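Long-range contacts in laminin subunit ALPHA-1 (Mus musculus, PDB 2JD4), which forms part of laminin-111 in basement membranes, its LG4-5 domain pair probably helping to attach the laminin to cell surfaces: residues 28-32 and 147-151; 62-68 and 153-158. The protein carries 4 engineered substitutions. All blocks are in the same frame, centred on the assembly; numbering follows the deposited sequence.

Interaction 1: 28-32 and 147-151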
loop_
_atom_site.group_PDB
_atom_site.type_symbol
_atom_site.label_atom_id
_atom_site.label_comp_id
_atom_site.label_asym_id
_atom_site.label_seq_id
_atom_site.Cartn_x
_atom_site.Cartn_y
_atom_site.Cartn_z
ATOM N N GLN A 28 -6.680 -3.090 -3.919
ATOM C CA GLN A 28 -6.967 -4.207 -3.025
ATOM C C GLN A 28 -7.248 -5.486 -3.820
ATOM O O GLN A 28 -7.253 -6.587 -3.258
ATOM C CB GLN A 28 -8.165 -3.880 -2.117
ATOM C CG GLN A 28 -7.901 -2.753 -1.124
ATOM C CD GLN A 28 -7.946 -3.209 0.332
ATOM O OE1 GLN A 28 -9.000 -3.592 0.847
ATOM N NE2 GLN A 28 -6.797 -3.165 1.001
ATOM N N ASN A 29 -7.466 -5.350 -5.124
ATOM C CA ASN A 29 -7.744 -6.524 -5.958
ATOM C C ASN A 29 -6.785 -6.769 -7.125
ATOM O O ASN A 29 -7.162 -7.357 -8.139
ATOM C CB ASN A 29 -9.182 -6.473 -6.473
ATOM C CG ASN A 29 -10.200 -6.587 -5.352
ATOM O OD1 ASN A 29 -10.394 -7.662 -4.767
ATOM N ND2 ASN A 29 -10.836 -5.476 -5.029
ATOM N N SER A 30 -5.543 -6.326 -6.985
ATOM C CA SER A 30 -4.555 -6.572 -8.028
ATOM C C SER A 30 -4.288 -8.077 -8.007
ATOM O O SER A 30 -4.075 -8.647 -6.941
ATOM C CB SER A 30 -3.249 -5.832 -7.725
ATOM O OG SER A 30 -3.465 -4.441 -7.579
ATOM N N HIS A 31 -4.290 -8.719 -9.169
ATOM C CA HIS A 31 -4.038 -10.158 -9.211
ATOM C C HIS A 31 -3.860 -10.687 -10.631
ATOM O O HIS A 31 -4.112 -9.983 -11.608
ATOM C CB HIS A 31 -5.219 -10.914 -8.584
ATOM C CG HIS A 31 -6.446 -10.907 -9.443
ATOM N ND1 HIS A 31 -7.234 -9.788 -9.610
ATOM C CD2 HIS A 31 -6.951 -11.848 -10.278
ATOM C CE1 HIS A 31 -8.165 -10.036 -10.513
ATOM N NE2 HIS A 31 -8.015 -11.279 -10.934
ATOM N N LEU A 32 -3.426 -11.940 -10.716
ATOM C CA LEU A 32 -3.275 -12.659 -11.976
ATOM C C LEU A 32 -4.003 -13.987 -11.744
ATOM O O LEU A 32 -3.918 -14.558 -10.656
ATOM C CB LEU A 32 -1.804 -12.974 -12.287
ATOM C CG LEU A 32 -0.803 -11.871 -12.634
ATOM C CD1 LEU A 32 0.555 -12.509 -12.916
ATOM C CD2 LEU A 32 -1.287 -11.089 -13.847
ATOM N N GLY A 147 -1.107 -13.164 -6.033
ATOM C CA GLY A 147 -1.027 -11.797 -5.553
ATOM C C GLY A 147 -2.289 -11.139 -5.031
ATOM O O GLY A 147 -2.220 -10.055 -4.452
ATOM N N GLY A 148 -3.437 -11.772 -5.247
ATOM C CA GLY A 148 -4.694 -11.208 -4.792
ATOM C C GLY A 148 -5.864 -11.961 -5.402
ATOM O O GLY A 148 -5.673 -13.005 -6.022
ATOM N N LEU A 149 -7.071 -11.430 -5.241
ATOM C CA LEU A 149 -8.278 -12.060 -5.780
ATOM C C LEU A 149 -9.111 -11.060 -6.583
ATOM O O LEU A 149 -8.989 -9.843 -6.406
ATOM C CB LEU A 149 -9.146 -12.611 -4.633
ATOM C CG LEU A 149 -8.514 -13.614 -3.667
ATOM C CD1 LEU A 149 -9.427 -13.779 -2.440
ATOM C CD2 LEU A 149 -8.294 -14.942 -4.370
ATOM N N PRO A 150 -9.973 -11.565 -7.482
ATOM C CA PRO A 150 -10.832 -10.707 -8.305
ATOM C C PRO A 150 -11.810 -9.976 -7.385
ATOM O O PRO A 150 -12.156 -10.478 -6.313
ATOM C CB PRO A 150 -11.551 -11.700 -9.219
ATOM C CG PRO A 150 -10.634 -12.898 -9.246
ATOM C CD PRO A 150 -10.151 -12.985 -7.832
ATOM N N SER A 151 -12.250 -8.798 -7.804
ATOM C CA SER A 151 -13.181 -7.993 -7.020
ATOM C C SER A 151 -14.522 -8.700 -6.764
ATOM O O SER A 151 -15.140 -8.528 -5.713
ATOM C CB SER A 151 -13.435 -6.663 -7.736
ATOM O OG SER A 151 -14.255 -5.816 -6.956
HETATM O O HOH W 1 -7.516 -9.424 -3.287
#
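The imidazole of His-31 lies against the chain at Leu-149 and Pro-150, and the proline ring meets it by a CH-pi contact: CD of Pro-150 stands 4.2 Å from the ring centroid, only 16° off the normal. The backbone N of Pro-150 sits over the ring centre and the carbonyl carbon of Leu-149 nearer its rim, on the same face, while CG of Pro-150 approaches NE2 of His-31 to 3.5 Å. This pose depends on an uncommon first torsion, with CG of His-31 lodged between its own backbone N and carbonyl carbon (chi1 72°), which folds the ring back along its own segment. There ND1 donates a nearly straight hydrogen bond of 2.8 Å to Asn-29 O, the acceptor close to the ring plane, and this bond fixes the rotation of the ring that the proline packs on. In the laminin G beta sandwich, the contact joins the start of strand 31-35 to the chain leaving strand 143-146, its neighbour in one of the two sheets. Gly-148 is pressed close here, its CA making a CH...O contact of 3.4 Å with Ser-30 O, and a side chain at this position would run into that carbonyl. Gly-148 O, 3.3 Å from CB of His-31, is buried without a polar partner. Ser-30 O and Gly-147 O, both acceptors, have the Ser-164 hydroxyl as partner, whose single proton they must divide or take in turn. A water also links the two segments, accepting from Leu-149 N at 2.8 Å and lying at the same distance from Gln-28 O, one of several acceptors competing for its protons.

Interaction 2: 62-68 and 153-158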
loop_
_atom_site.group_PDB
_atom_site.type_symbol
_atom_site.label_atom_id
_atom_site.label_comp_id
_atom_site.label_asym_id
_atom_site.label_seq_id
_atom_site.Cartn_x
_atom_site.Cartn_y
_atom_site.Cartn_z
ATOM N N TYR A 62 -3.824 -18.382 -3.898
ATOM C CA TYR A 62 -5.024 -19.086 -3.471
ATOM C C TYR A 62 -5.550 -20.033 -4.556
ATOM O O TYR A 62 -5.533 -19.703 -5.744
ATOM C CB TYR A 62 -6.096 -18.048 -3.123
ATOM C CG TYR A 62 -7.477 -18.580 -2.817
ATOM C CD1 TYR A 62 -7.790 -19.099 -1.557
ATOM C CD2 TYR A 62 -8.487 -18.525 -3.774
ATOM C CE1 TYR A 62 -9.074 -19.541 -1.266
ATOM C CE2 TYR A 62 -9.776 -18.968 -3.493
ATOM C CZ TYR A 62 -10.063 -19.473 -2.240
ATOM O OH TYR A 62 -11.338 -19.904 -1.961
ATOM N N VAL A 63 -5.995 -21.214 -4.131
ATOM C CA VAL A 63 -6.594 -22.213 -5.021
ATOM C C VAL A 63 -7.747 -22.811 -4.226
ATOM O O VAL A 63 -7.652 -22.958 -3.006
ATOM C CB VAL A 63 -5.614 -23.348 -5.422
ATOM C CG1 VAL A 63 -4.544 -22.808 -6.352
ATOM C CG2 VAL A 63 -4.995 -23.977 -4.186
ATOM N N ALA A 64 -8.844 -23.141 -4.899
ATOM C CA ALA A 64 -9.985 -23.688 -4.181
ATOM C C ALA A 64 -10.994 -24.388 -5.064
ATOM O O ALA A 64 -11.058 -24.167 -6.280
ATOM C CB ALA A 64 -10.682 -22.582 -3.401
ATOM N N HIS A 65 -11.797 -25.233 -4.428
ATOM C CA HIS A 65 -12.834 -25.964 -5.121
ATOM C C HIS A 65 -13.899 -24.934 -5.463
ATOM O O HIS A 65 -13.941 -23.849 -4.870
ATOM C CB HIS A 65 -13.397 -27.048 -4.196
ATOM C CG HIS A 65 -14.388 -27.954 -4.855
ATOM N ND1 HIS A 65 -15.673 -27.558 -5.159
ATOM C CD2 HIS A 65 -14.275 -29.232 -5.288
ATOM C CE1 HIS A 65 -16.308 -28.553 -5.752
ATOM N NE2 HIS A 65 -15.482 -29.580 -5.844
ATOM N N GLN A 66 -14.745 -25.258 -6.431
ATOM C CA GLN A 66 -15.812 -24.354 -6.828
ATOM C C GLN A 66 -16.718 -24.034 -5.635
ATOM O O GLN A 66 -17.188 -22.907 -5.499
ATOM C CB GLN A 66 -16.645 -24.980 -7.952
ATOM C CG GLN A 66 -17.800 -24.113 -8.440
ATOM C CD GLN A 66 -17.343 -22.871 -9.184
ATOM O OE1 GLN A 66 -18.164 -22.091 -9.669
ATOM N NE2 GLN A 66 -16.028 -22.681 -9.282
ATOM N N ASN A 67 -16.965 -25.021 -4.775
ATOM C CA ASN A 67 -17.822 -24.801 -3.609
ATOM C C ASN A 67 -17.024 -24.327 -2.404
ATOM O O ASN A 67 -17.584 -24.091 -1.332
ATOM C CB ASN A 67 -18.615 -26.067 -3.239
ATOM C CG ASN A 67 -17.727 -27.238 -2.842
ATOM O OD1 ASN A 67 -16.757 -27.082 -2.103
ATOM N ND2 ASN A 67 -18.077 -28.428 -3.318
ATOM N N GLN A 68 -15.712 -24.192 -2.599
ATOM C CA GLN A 68 -14.798 -23.723 -1.561
ATOM C C GLN A 68 -14.632 -24.627 -0.345
ATOM O O GLN A 68 -14.114 -24.190 0.681
ATOM C CB GLN A 68 -15.203 -22.318 -1.102
ATOM C CG GLN A 68 -14.998 -21.246 -2.167
ATOM C CD GLN A 68 -15.028 -19.844 -1.595
ATOM O OE1 GLN A 68 -14.342 -19.555 -0.622
ATOM N NE2 GLN A 68 -15.815 -18.964 -2.202
ATOM N N TYR A 153 -15.004 -11.951 -6.430
ATOM C CA TYR A 153 -14.855 -13.176 -5.642
ATOM C C TYR A 153 -15.013 -12.963 -4.132
ATOM O O TYR A 153 -14.561 -11.958 -3.591
ATOM C CB TYR A 153 -13.481 -13.799 -5.930
ATOM C CG TYR A 153 -13.358 -15.251 -5.545
ATOM C CD1 TYR A 153 -13.969 -16.247 -6.305
ATOM C CD2 TYR A 153 -12.638 -15.632 -4.414
ATOM C CE1 TYR A 153 -13.867 -17.587 -5.948
ATOM C CE2 TYR A 153 -12.529 -16.968 -4.048
ATOM C CZ TYR A 153 -13.145 -17.939 -4.819
ATOM O OH TYR A 153 -13.039 -19.260 -4.459
ATOM N N ARG A 154 -15.655 -13.920 -3.465
ATOM C CA ARG A 154 -15.869 -13.875 -2.014
ATOM C C ARG A 154 -15.222 -15.116 -1.415
ATOM O O ARG A 154 -15.862 -16.157 -1.336
ATOM C CB ARG A 154 -17.368 -13.908 -1.679
ATOM C CG ARG A 154 -18.170 -12.660 -2.026
ATOM C CD ARG A 154 -17.749 -11.473 -1.182
ATOM N NE ARG A 154 -16.905 -10.550 -1.933
ATOM C CZ ARG A 154 -17.339 -9.816 -2.950
ATOM N NH1 ARG A 154 -18.607 -9.898 -3.332
ATOM N NH2 ARG A 154 -16.509 -9.003 -3.589
ATOM N N ALA A 155 -13.961 -15.025 -0.999
ATOM C CA ALA A 155 -13.276 -16.186 -0.437
ATOM C C ALA A 155 -13.737 -16.466 0.993
ATOM O O ALA A 155 -13.727 -15.575 1.839
ATOM C CB ALA A 155 -11.760 -15.974 -0.467
ATOM N N ARG A 156 -14.123 -17.712 1.257
ATOM C CA ARG A 156 -14.597 -18.099 2.581
ATOM C C ARG A 156 -13.587 -18.938 3.368
ATOM O O ARG A 156 -12.798 -19.696 2.801
ATOM C CB ARG A 156 -15.921 -18.878 2.460
ATOM C CG ARG A 156 -17.026 -18.136 1.709
ATOM C CD ARG A 156 -18.398 -18.772 1.921
ATOM N NE ARG A 156 -18.472 -20.147 1.428
ATOM C CZ ARG A 156 -18.666 -20.491 0.157
ATOM N NH1 ARG A 156 -18.818 -19.565 -0.779
ATOM N NH2 ARG A 156 -18.705 -21.775 -0.179
ATOM N N ASN A 157 -13.622 -18.778 4.687
ATOM C CA ASN A 157 -12.765 -19.514 5.608
ATOM C C ASN A 157 -11.242 -19.402 5.487
ATOM O O ASN A 157 -10.527 -20.378 5.717
ATOM C CB ASN A 157 -13.178 -20.990 5.625
ATOM C CG ASN A 157 -14.620 -21.183 6.090
ATOM O OD1 ASN A 157 -15.040 -20.626 7.107
ATOM N ND2 ASN A 157 -15.381 -21.973 5.347
ATOM N N ILE A 158 -10.741 -18.223 5.121
ATOM C CA ILE A 158 -9.299 -18.014 5.068
ATOM C C ILE A 158 -8.978 -16.717 5.815
ATOM O O ILE A 158 -7.902 -16.135 5.657
ATOM C CB ILE A 158 -8.735 -17.966 3.608
ATOM C CG1 ILE A 158 -9.184 -16.698 2.879
ATOM C CG2 ILE A 158 -9.182 -19.208 2.844
ATOM C CD1 ILE A 158 -8.604 -16.588 1.470
HETATM O O HOH W 2 -11.866 -20.985 0.413
HETATM O O HOH W 3 -13.490 -21.501 -6.147
HETATM O O HOH W 4 -14.563 -23.364 3.227
#
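With CG anti to the backbone N in both tyrosines (chi1 173° in Tyr-62, -162° in Tyr-153), the two phenol rings reach each other, while Gln-68, extended beyond CG, sends its amide to the backbone of 154-156. The rings meet rim to rim, neither over the other's face, with CE2 of Tyr-62 3.4 Å from CE2 of Tyr-153. Their hydroxyl oxygens share a 3.1 Å hydrogen bond, each OH lying at the edge of the partner ring. On the far rim of Tyr-62, CD1 touches CD1 of Ile-158 at 4.0 Å. The Gln-68 amide uses both ends: OE1 accepts a short bond of 2.6 Å from Arg-156 N, on a lone pair in the carbonyl plane, and NE2 gives an almost straight one of 2.9 Å to Arg-154 O. Two bonds of opposite sense hold the amide flat and fix which way round it sits. Its face is met by the guanidinium of Arg-156, whose chain bends at chi3 to lie across the glutamine, with the planes 33° apart. A lysine in place of Gln-68 would probably leave Arg-156 N without its acceptor and set a second positive charge beside the guanidinium. One water joins Tyr-62 OH, Gln-68 OE1 and Arg-156 O; another bridges Tyr-153 OH to His-65 O. That carbonyl also accepts the Gln-68 N bond closing the type I turn 65-68, inside which ND1 of His-65 takes the N-H of Asn-67. The turn follows strand 58-64 and leads to Asp-70, a magnesium ligand, so the tyrosine pair and the two-ended Gln-68 amide belong to the loop-bearing rim of a laminin G beta sandwich, near its metal site, with the Asn-67 side chain about 9 Å from the magnesium ion.

How the interactions relate
Both contacts fasten the long connection between strands 143-146 and 167-174 to the same antiparallel sheet, interaction 1 beside strand 31-35 and interaction 2 at the end of strand 58-64. They form one continuous patch, for Leu-149 of interaction 1 packs its CD2 on Tyr-62 CD2 at 3.6 Å and its CD1 on Ala-155 CB. The first is largely buried, and relies on close backbone approach and a proline packed on an imidazole face, with a water as its polar bridge. Nearer the surface, interaction 2 has direct side-chain-to-backbone bonds and several waters, with exposed arginine at its margin. Here close packing prevails in the buried contact and polar bonding in the more exposed one.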